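Local coordinates for protein (superoxide dismutase) (Aquifex pyrophilus, PDB 1COJ) that destroys toxic superoxide radicals, converting them to hydrogen peroxide and oxygen at an iron ion bound in each subunit of a homotetramer, at residues A[146-151]-A[163-168]; A[33-38]-A[79-84]; A[167-170]-A[176-179]. One frame throughout, in Å; residues are numbered along the deposited sequence.

Interaction 1: A[146-151]-A[163-168]; sequences DAHNVY and DTYEHA. With FE (Fe (III) ion), chain B.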
loop_
_atom_site.group_PDB
_atom_site.type_symbol
_atom_site.label_atom_id
_atom_site.label_comp_id
_atom_site.label_asym_id
_atom_site.label_seq_id
_atom_site.Cartn_x
_atom_site.Cartn_y
_atom_site.Cartn_z
ATOM N N ASP A 146 4.293 0.613 8.187
ATOM C CA ASP A 146 4.744 -0.551 7.431
ATOM C C ASP A 146 5.872 -0.201 6.462
ATOM O O ASP A 146 6.488 -1.086 5.864
ATOM C CB ASP A 146 3.585 -1.221 6.694
ATOM C CG ASP A 146 3.006 -2.392 7.464
ATOM O OD1 ASP A 146 2.081 -3.039 6.945
ATOM O OD2 ASP A 146 3.480 -2.677 8.586
ATOM N N ALA A 147 6.138 1.095 6.328
ATOM C CA ALA A 147 7.192 1.620 5.458
ATOM C C ALA A 147 7.403 3.077 5.867
ATOM O O ALA A 147 6.662 3.597 6.694
ATOM C CB ALA A 147 6.779 1.525 3.986
ATOM N N HIS A 148 8.396 3.746 5.288
ATOM C CA HIS A 148 8.665 5.143 5.636
ATOM C C HIS A 148 7.444 6.040 5.442
ATOM O O HIS A 148 7.231 6.974 6.213
ATOM C CB HIS A 148 9.805 5.718 4.784
ATOM C CG HIS A 148 11.061 4.904 4.802
ATOM N ND1 HIS A 148 11.602 4.381 5.953
ATOM C CD2 HIS A 148 11.902 4.542 3.797
ATOM C CE1 HIS A 148 12.715 3.727 5.666
ATOM N NE2 HIS A 148 12.916 3.811 4.362
ATOM N N ASN A 149 6.638 5.729 4.429
ATOM C CA ASN A 149 5.463 6.531 4.084
ATOM C C ASN A 149 4.123 5.788 4.080
ATOM O O ASN A 149 3.203 6.153 3.340
ATOM C CB ASN A 149 5.686 7.192 2.713
ATOM C CG ASN A 149 5.868 6.174 1.569
ATOM O OD1 ASN A 149 5.909 6.549 0.402
ATOM N ND2 ASN A 149 5.955 4.899 1.901
ATOM N N VAL A 150 3.998 4.757 4.907
ATOM C CA VAL A 150 2.752 3.997 4.960
ATOM C C VAL A 150 2.258 3.851 6.396
ATOM O O VAL A 150 2.914 3.207 7.218
ATOM C CB VAL A 150 2.897 2.597 4.300
ATOM C CG1 VAL A 150 1.617 1.794 4.465
ATOM C CG2 VAL A 150 3.224 2.747 2.822
ATOM N N TYR A 151 1.092 4.445 6.661
ATOM C CA TYR A 151 0.393 4.451 7.960
ATOM C C TYR A 151 0.792 5.582 8.912
ATOM O O TYR A 151 0.366 5.611 10.072
ATOM C CB TYR A 151 0.465 3.085 8.666
ATOM C CG TYR A 151 -0.096 1.931 7.849
ATOM C CD1 TYR A 151 0.390 0.630 8.017
ATOM C CD2 TYR A 151 -1.090 2.142 6.888
ATOM C CE1 TYR A 151 -0.099 -0.430 7.242
ATOM C CE2 TYR A 151 -1.587 1.096 6.111
ATOM C CZ TYR A 151 -1.085 -0.188 6.286
ATOM O OH TYR A 151 -1.534 -1.217 5.480
ATOM N N ASP A 163 13.353 1.791 14.234
ATOM C CA ASP A 163 13.421 1.267 12.878
ATOM C C ASP A 163 13.241 -0.250 12.937
ATOM O O ASP A 163 14.003 -0.933 13.623
ATOM C CB ASP A 163 14.790 1.587 12.265
ATOM C CG ASP A 163 14.850 1.310 10.774
ATOM O OD1 ASP A 163 13.855 0.815 10.205
ATOM O OD2 ASP A 163 15.884 1.624 10.155
ATOM N N THR A 164 12.240 -0.780 12.236
ATOM C CA THR A 164 12.027 -2.222 12.230
ATOM C C THR A 164 12.324 -2.839 10.867
ATOM O O THR A 164 12.027 -4.006 10.629
ATOM C CB THR A 164 10.607 -2.625 12.724
ATOM O OG1 THR A 164 9.610 -2.099 11.844
ATOM C CG2 THR A 164 10.361 -2.107 14.131
ATOM N N TYR A 165 12.884 -2.046 9.955
ATOM C CA TYR A 165 13.264 -2.561 8.641
ATOM C C TYR A 165 14.327 -3.608 8.923
ATOM O O TYR A 165 15.138 -3.441 9.835
ATOM C CB TYR A 165 13.889 -1.475 7.770
ATOM C CG TYR A 165 12.919 -0.724 6.884
ATOM C CD1 TYR A 165 12.959 -0.875 5.497
ATOM C CD2 TYR A 165 11.984 0.164 7.424
ATOM C CE1 TYR A 165 12.094 -0.156 4.661
ATOM C CE2 TYR A 165 11.110 0.889 6.596
ATOM C CZ TYR A 165 11.172 0.725 5.215
ATOM O OH TYR A 165 10.338 1.457 4.385
ATOM N N GLU A 166 14.367 -4.652 8.109
ATOM C CA GLU A 166 15.330 -5.728 8.303
ATOM C C GLU A 166 16.792 -5.292 8.296
ATOM O O GLU A 166 17.607 -5.858 9.019
ATOM C CB GLU A 166 15.083 -6.840 7.288
ATOM C CG GLU A 166 13.714 -7.462 7.467
ATOM C CD GLU A 166 13.404 -8.555 6.469
ATOM O OE1 GLU A 166 13.805 -8.449 5.289
ATOM O OE2 GLU A 166 12.729 -9.525 6.873
ATOM N N HIS A 167 17.123 -4.266 7.519
ATOM C CA HIS A 167 18.503 -3.792 7.463
ATOM C C HIS A 167 18.976 -3.183 8.784
ATOM O O HIS A 167 20.176 -3.068 9.029
ATOM C CB HIS A 167 18.706 -2.795 6.307
ATOM C CG HIS A 167 17.876 -1.551 6.410
ATOM N ND1 HIS A 167 17.106 -1.048 5.383
ATOM C CD2 HIS A 167 17.736 -0.672 7.433
ATOM C CE1 HIS A 167 16.542 0.088 5.806
ATOM N NE2 HIS A 167 16.899 0.350 7.048
ATOM N N ALA A 168 18.030 -2.827 9.646
ATOM C CA ALA A 168 18.355 -2.216 10.928
ATOM C C ALA A 168 18.951 -3.182 11.959
ATOM O O ALA A 168 19.726 -2.760 12.828
ATOM C CB ALA A 168 17.122 -1.537 11.505
HETATM FE FE FE B . 16.559 1.945 8.351
HETATM O O HOH W 1 14.668 1.964 7.698
#

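Interaction 2: A[33-38]-A[79-84]; sequences KGYVAK and VLHELY. With FE (Fe (III) ion), chain B.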
loop_
_atom_site.group_PDB
_atom_site.type_symbol
_atom_site.label_atom_id
_atom_site.label_comp_id
_atom_site.label_asym_id
_atom_site.label_seq_id
_atom_site.Cartn_x
_atom_site.Cartn_y
_atom_site.Cartn_z
ATOM N N LYS A 33 22.048 7.638 3.721
ATOM C CA LYS A 33 22.581 8.543 2.720
ATOM C C LYS A 33 21.946 8.338 1.350
ATOM O O LYS A 33 21.869 9.276 0.549
ATOM C CB LYS A 33 24.104 8.439 2.667
ATOM C CG LYS A 33 24.753 8.913 3.959
ATOM C CD LYS A 33 26.258 9.046 3.842
ATOM C CE LYS A 33 26.831 9.648 5.115
ATOM N NZ LYS A 33 28.295 9.884 4.990
ATOM N N GLY A 34 21.432 7.133 1.112
ATOM C CA GLY A 34 20.779 6.831 -0.151
ATOM C C GLY A 34 19.467 7.585 -0.276
ATOM O O GLY A 34 19.101 8.033 -1.368
ATOM N N TYR A 35 18.763 7.734 0.846
ATOM C CA TYR A 35 17.494 8.458 0.870
ATOM C C TYR A 35 17.741 9.940 0.627
ATOM O O TYR A 35 16.940 10.610 -0.026
ATOM C CB TYR A 35 16.773 8.266 2.206
ATOM C CG TYR A 35 16.391 6.832 2.485
ATOM C CD1 TYR A 35 15.683 6.085 1.545
ATOM C CD2 TYR A 35 16.760 6.212 3.677
ATOM C CE1 TYR A 35 15.354 4.749 1.781
ATOM C CE2 TYR A 35 16.435 4.875 3.922
ATOM C CZ TYR A 35 15.731 4.153 2.970
ATOM O OH TYR A 35 15.381 2.840 3.211
ATOM N N VAL A 36 18.847 10.452 1.160
ATOM C CA VAL A 36 19.203 11.857 0.981
ATOM C C VAL A 36 19.481 12.124 -0.502
ATOM O O VAL A 36 18.950 13.077 -1.086
ATOM C CB VAL A 36 20.444 12.244 1.842
ATOM C CG1 VAL A 36 20.901 13.668 1.519
ATOM C CG2 VAL A 36 20.109 12.123 3.330
ATOM N N ALA A 37 20.263 11.240 -1.115
ATOM C CA ALA A 37 20.613 11.373 -2.524
ATOM C C ALA A 37 19.383 11.329 -3.431
ATOM O O ALA A 37 19.242 12.152 -4.340
ATOM C CB ALA A 37 21.600 10.287 -2.919
ATOM N N LYS A 38 18.496 10.372 -3.193
ATOM C CA LYS A 38 17.296 10.243 -4.007
ATOM C C LYS A 38 16.311 11.390 -3.815
ATOM O O LYS A 38 15.667 11.827 -4.775
ATOM C CB LYS A 38 16.631 8.889 -3.773
ATOM C CG LYS A 38 17.280 7.776 -4.567
ATOM C CD LYS A 38 17.168 8.054 -6.056
ATOM C CE LYS A 38 17.868 6.990 -6.862
ATOM N NZ LYS A 38 17.586 7.176 -8.304
ATOM N N VAL A 79 14.225 11.909 7.413
ATOM C CA VAL A 79 13.768 12.380 8.713
ATOM C C VAL A 79 13.732 11.313 9.804
ATOM O O VAL A 79 14.282 11.516 10.891
ATOM C CB VAL A 79 12.376 13.054 8.598
ATOM C CG1 VAL A 79 11.829 13.381 9.977
ATOM C CG2 VAL A 79 12.477 14.331 7.769
ATOM N N LEU A 80 13.093 10.185 9.517
ATOM C CA LEU A 80 12.981 9.100 10.486
ATOM C C LEU A 80 14.348 8.561 10.898
ATOM O O LEU A 80 14.572 8.278 12.075
ATOM C CB LEU A 80 12.079 7.989 9.940
ATOM C CG LEU A 80 10.576 8.053 10.270
ATOM C CD1 LEU A 80 10.089 9.461 10.542
ATOM C CD2 LEU A 80 9.783 7.405 9.147
ATOM N N HIS A 81 15.268 8.448 9.943
ATOM C CA HIS A 81 16.607 7.965 10.263
ATOM C C HIS A 81 17.369 8.960 11.130
ATOM O O HIS A 81 18.071 8.563 12.062
ATOM C CB HIS A 81 17.399 7.621 9.000
ATOM C CG HIS A 81 17.079 6.264 8.451
ATOM N ND1 HIS A 81 16.130 6.032 7.481
ATOM C CD2 HIS A 81 17.541 5.042 8.811
ATOM C CE1 HIS A 81 16.037 4.715 7.294
ATOM N NE2 HIS A 81 16.874 4.072 8.078
ATOM N N GLU A 82 17.196 10.251 10.862
ATOM C CA GLU A 82 17.875 11.266 11.658
ATOM C C GLU A 82 17.367 11.264 13.095
ATOM O O GLU A 82 18.143 11.465 14.033
ATOM C CB GLU A 82 17.727 12.642 11.019
ATOM C CG GLU A 82 18.471 12.738 9.706
ATOM C CD GLU A 82 18.470 14.128 9.106
ATOM O OE1 GLU A 82 19.228 14.335 8.140
ATOM O OE2 GLU A 82 17.719 15.007 9.580
ATOM N N LEU A 83 16.074 11.012 13.268
ATOM C CA LEU A 83 15.472 10.955 14.598
ATOM C C LEU A 83 15.927 9.689 15.329
ATOM O O LEU A 83 16.096 9.681 16.549
ATOM C CB LEU A 83 13.944 10.974 14.485
ATOM C CG LEU A 83 13.290 12.274 14.007
ATOM C CD1 LEU A 83 11.840 12.025 13.640
ATOM C CD2 LEU A 83 13.390 13.334 15.093
ATOM N N TYR A 84 16.135 8.627 14.558
ATOM C CA TYR A 84 16.576 7.339 15.081
ATOM C C TYR A 84 18.034 7.378 15.562
ATOM O O TYR A 84 18.313 7.137 16.737
ATOM C CB TYR A 84 16.379 6.277 13.993
ATOM C CG TYR A 84 16.943 4.905 14.286
ATOM C CD1 TYR A 84 16.306 4.038 15.171
ATOM C CD2 TYR A 84 18.081 4.449 13.624
ATOM C CE1 TYR A 84 16.783 2.744 15.382
ATOM C CE2 TYR A 84 18.568 3.158 13.828
ATOM C CZ TYR A 84 17.911 2.310 14.701
ATOM O OH TYR A 84 18.340 1.006 14.835
HETATM FE FE FE B . 16.559 1.945 8.351
HETATM O O HOH W 1 14.668 1.964 7.698
#

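Interaction 3: A[167-170]-A[176-179]; sequences HAYY and KRPP. With FE (Fe (III) ion), chain B.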
loop_
_atom_site.group_PDB
_atom_site.type_symbol
_atom_site.label_atom_id
_atom_site.label_comp_id
_atom_site.label_asym_id
_atom_site.label_seq_id
_atom_site.Cartn_x
_atom_site.Cartn_y
_atom_site.Cartn_z
ATOM N N HIS A 167 17.123 -4.266 7.519
ATOM C CA HIS A 167 18.503 -3.792 7.463
ATOM C C HIS A 167 18.976 -3.183 8.784
ATOM O O HIS A 167 20.176 -3.068 9.029
ATOM C CB HIS A 167 18.706 -2.795 6.307
ATOM C CG HIS A 167 17.876 -1.551 6.410
ATOM N ND1 HIS A 167 17.106 -1.048 5.383
ATOM C CD2 HIS A 167 17.736 -0.672 7.433
ATOM C CE1 HIS A 167 16.542 0.088 5.806
ATOM N NE2 HIS A 167 16.899 0.350 7.048
ATOM N N ALA A 168 18.030 -2.827 9.646
ATOM C CA ALA A 168 18.355 -2.216 10.928
ATOM C C ALA A 168 18.951 -3.182 11.959
ATOM O O ALA A 168 19.726 -2.760 12.828
ATOM C CB ALA A 168 17.122 -1.537 11.505
ATOM N N TYR A 169 18.637 -4.472 11.833
ATOM C CA TYR A 169 19.112 -5.477 12.788
ATOM C C TYR A 169 19.643 -6.796 12.218
ATOM O O TYR A 169 20.188 -7.618 12.963
ATOM C CB TYR A 169 17.992 -5.789 13.790
ATOM C CG TYR A 169 16.719 -6.329 13.157
ATOM C CD1 TYR A 169 16.550 -7.696 12.943
ATOM C CD2 TYR A 169 15.695 -5.470 12.753
ATOM C CE1 TYR A 169 15.395 -8.198 12.339
ATOM C CE2 TYR A 169 14.534 -5.961 12.148
ATOM C CZ TYR A 169 14.392 -7.325 11.942
ATOM O OH TYR A 169 13.266 -7.816 11.314
ATOM N N TYR A 170 19.518 -6.996 10.910
ATOM C CA TYR A 170 19.956 -8.249 10.308
ATOM C C TYR A 170 21.422 -8.633 10.457
ATOM O O TYR A 170 21.740 -9.819 10.532
ATOM C CB TYR A 170 19.530 -8.345 8.843
ATOM C CG TYR A 170 18.783 -9.620 8.569
ATOM C CD1 TYR A 170 17.427 -9.740 8.876
ATOM C CD2 TYR A 170 19.451 -10.737 8.077
ATOM C CE1 TYR A 170 16.770 -10.947 8.704
ATOM C CE2 TYR A 170 18.814 -11.928 7.906
ATOM C CZ TYR A 170 17.477 -12.045 8.220
ATOM O OH TYR A 170 16.867 -13.278 8.086
ATOM N N LYS A 176 16.069 -12.445 14.327
ATOM C CA LYS A 176 15.669 -12.161 15.707
ATOM C C LYS A 176 15.488 -10.687 16.064
ATOM O O LYS A 176 16.419 -10.030 16.538
ATOM C CB LYS A 176 16.662 -12.803 16.678
ATOM C CG LYS A 176 16.845 -14.297 16.467
ATOM C CD LYS A 176 17.918 -14.876 17.387
ATOM C CE LYS A 176 19.320 -14.335 17.074
ATOM N NZ LYS A 176 19.831 -14.756 15.730
ATOM N N ARG A 177 14.256 -10.205 15.938
ATOM C CA ARG A 177 13.936 -8.812 16.240
ATOM C C ARG A 177 13.868 -8.447 17.735
ATOM O O ARG A 177 14.338 -7.379 18.129
ATOM C CB ARG A 177 12.638 -8.399 15.529
ATOM C CG ARG A 177 12.333 -6.909 15.612
ATOM C CD ARG A 177 11.061 -6.544 14.867
ATOM N NE ARG A 177 11.182 -6.734 13.422
ATOM C CZ ARG A 177 10.200 -6.515 12.551
ATOM N NH1 ARG A 177 9.014 -6.086 12.971
ATOM N NH2 ARG A 177 10.397 -6.738 11.257
ATOM N N PRO A 178 13.298 -9.325 18.585
ATOM C CA PRO A 178 13.207 -9.015 20.024
ATOM C C PRO A 178 14.501 -8.557 20.713
ATOM O O PRO A 178 14.499 -7.549 21.429
ATOM C CB PRO A 178 12.664 -10.311 20.616
ATOM C CG PRO A 178 11.768 -10.802 19.538
ATOM C CD PRO A 178 12.594 -10.586 18.287
ATOM N N PRO A 179 15.613 -9.290 20.533
ATOM C CA PRO A 179 16.845 -8.851 21.190
ATOM C C PRO A 179 17.317 -7.488 20.682
ATOM O O PRO A 179 17.960 -6.742 21.419
ATOM C CB PRO A 179 17.836 -9.970 20.862
ATOM C CG PRO A 179 17.302 -10.552 19.594
ATOM C CD PRO A 179 15.826 -10.572 19.834
HETATM FE FE FE B . 16.559 1.945 8.351
HETATM O O HOH W 1 14.668 1.964 7.698
#

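Interaction 1: A[146-151]-A[163-168]
The phenol oxygen of Tyr165 is the polar atom on which the 146-151 loop closes: the backbone N of His148 donates to Tyr165 OH at 3.1 Å, with a bent N-H...O angle of 140°. The same oxygen touches the Ala147 backbone, CA lying 3.3 Å from Tyr165 OH, and sits above the centre of the His148 imidazole. The two rings form an offset stack with centroids 4.4 Å apart and planes 15° from parallel; His148 CE1 comes within 3.4 Å of Tyr165 CE2, oblique to the tyrosine ring. With its CG anti to the carbonyl carbon (chi1 -53°), His148 swings its ring off the type I turn Ala147-Val150 and alongside the phenol. Both ring nitrogens have partners beyond the two segments: ND1 pairs with Trp128 and NE2 with the hydroxyl of Tyr35, which together should fix the turn of the imidazole. At the end of strand 157-163, Asp163 uses its two carboxylate oxygens differently. OD2 binds the iron at 1.9 Å, whereas OD1 accepts from Tyr165 N at 3.0 Å, met from above the carboxylate plane, closing an Asx turn, and takes a weak bond from the iron-bound water. His167 NE2 completes this segment's share at 2.1 Å from the iron, and CB of Tyr165 lies over one face of its ring, toward the rim. His27 and His81 supply the remaining protein ligands, giving the three-histidine, one-aspartate and solvent site characteristic of iron/manganese superoxide dismutases, with the His148-Tyr165 stack as part of its second shell.

Interaction 2: A[33-38]-A[79-84]
Tyr35 brings the CE2 side of its ring against the imidazole of His81, with little overlap. Tyr35 CE2 stops 3.4 Å from His81 CE1, the closest approach between the two segments, and Tyr35 CD2 lies 3.9 Å from His81 ND1. The planes are 27° from parallel, but the rings are slid so far apart that their centroids stand 5.3 Å from one another, and each atom approaches the other ring obliquely. This is a glancing van der Waals contact with no hydrogen bond across it. Both residues turn CG anti to their carbonyl carbon, chi1 being -63° in Tyr35 and -82° in His81, which brings the two rings from facing helices together beside the iron. There the imidazole is fixed at both nitrogens: His81 NE2 binds the metal at 2.2 Å, while ND1 is hydrogen-bonded to the carbonyl of Gly77, one turn earlier on the same helix. That second bond should hold the ring's rotation and make NE2 a somewhat better electron donor to the iron. Tyr35 reaches past the histidine, and its hydroxyl is the one held by His148. Both residues are buried, Tyr35 packing also on Asn74 and Val78 of helix 63-86. The contact thus bridges helices 21-47 and 63-86, the two long arms of the alpha-hairpin domain, while beyond it Leu80 and Tyr84 lean on Trp128 of strand 128-134 and Leu83 on Pro158 and Val161 of strand 157-163.

Interaction 3: A[167-170]-A[176-179]
Tyr169 and Arg177 make the tight, buried part of this contact, and Lys176 its loose outer side. The guanidinium of Arg177 grips one phenol oxygen side-on with two nitrogens: NH2 lies 3.1 Å from Tyr169 OH and NE 3.2 Å from that same Tyr169 OH. The oxygen lies only 3° out of the guanidinium plane, at its edge, in line with the plane of both N-H groups, though sharing one acceptor leaves each bond somewhat bent; the phenol ring stands steeply, 72° from that plane. Arg177 reaches this position by leaving its backbone with CG anti to N and then bending at chi3 (-66°); on the way CB and CG pass over one face of the tyrosine ring, CB 4.1 Å from Tyr169 CZ. The third nitrogen, NH1, is taken by the carbonyl of Ala122, so the head group is held on two sides. Replacing Tyr169 with a phenylalanine would probably strand the NE and NH2 hydrogens of this buried guanidinium without their shared acceptor and leave the arginine less firmly placed. Toward solvent the contact thins out. Lys176 is exposed and its side chain starts away from the other segment; its share is the backbone carbonyl, with Lys176 O 4.3 Å from Tyr169 CD1, while its NZ turns back to the carbonyl of Tyr173. Tyr169 also meets the ring of Tyr180 on helix 177-186. The arrangement ties segment 176-179 to the segment that carries the iron ligand His167, two residues before Tyr169, and so belongs to the C-terminal domain's side of the superoxide dismutase metal site.

In the fold
Interaction 2 comes first along the chain, joining the two long helices 21-47 and 63-86 of the alpha-hairpin domain; interactions 1 and 3 follow in the C-terminal domain, 3 beginning on the segment where 1 ends and sharing His167 and Ala168 with it. The centre of interaction 1 lies about 12 Å from those of the other two, which are about 19 Å apart. The iron draws all three together: His81 comes from the hairpin, Asp163, at the end of strand 157-163, and His167 from the loop beyond. The metal site therefore spans the boundary between domains, and interactions 1 and 2 also touch directly across it.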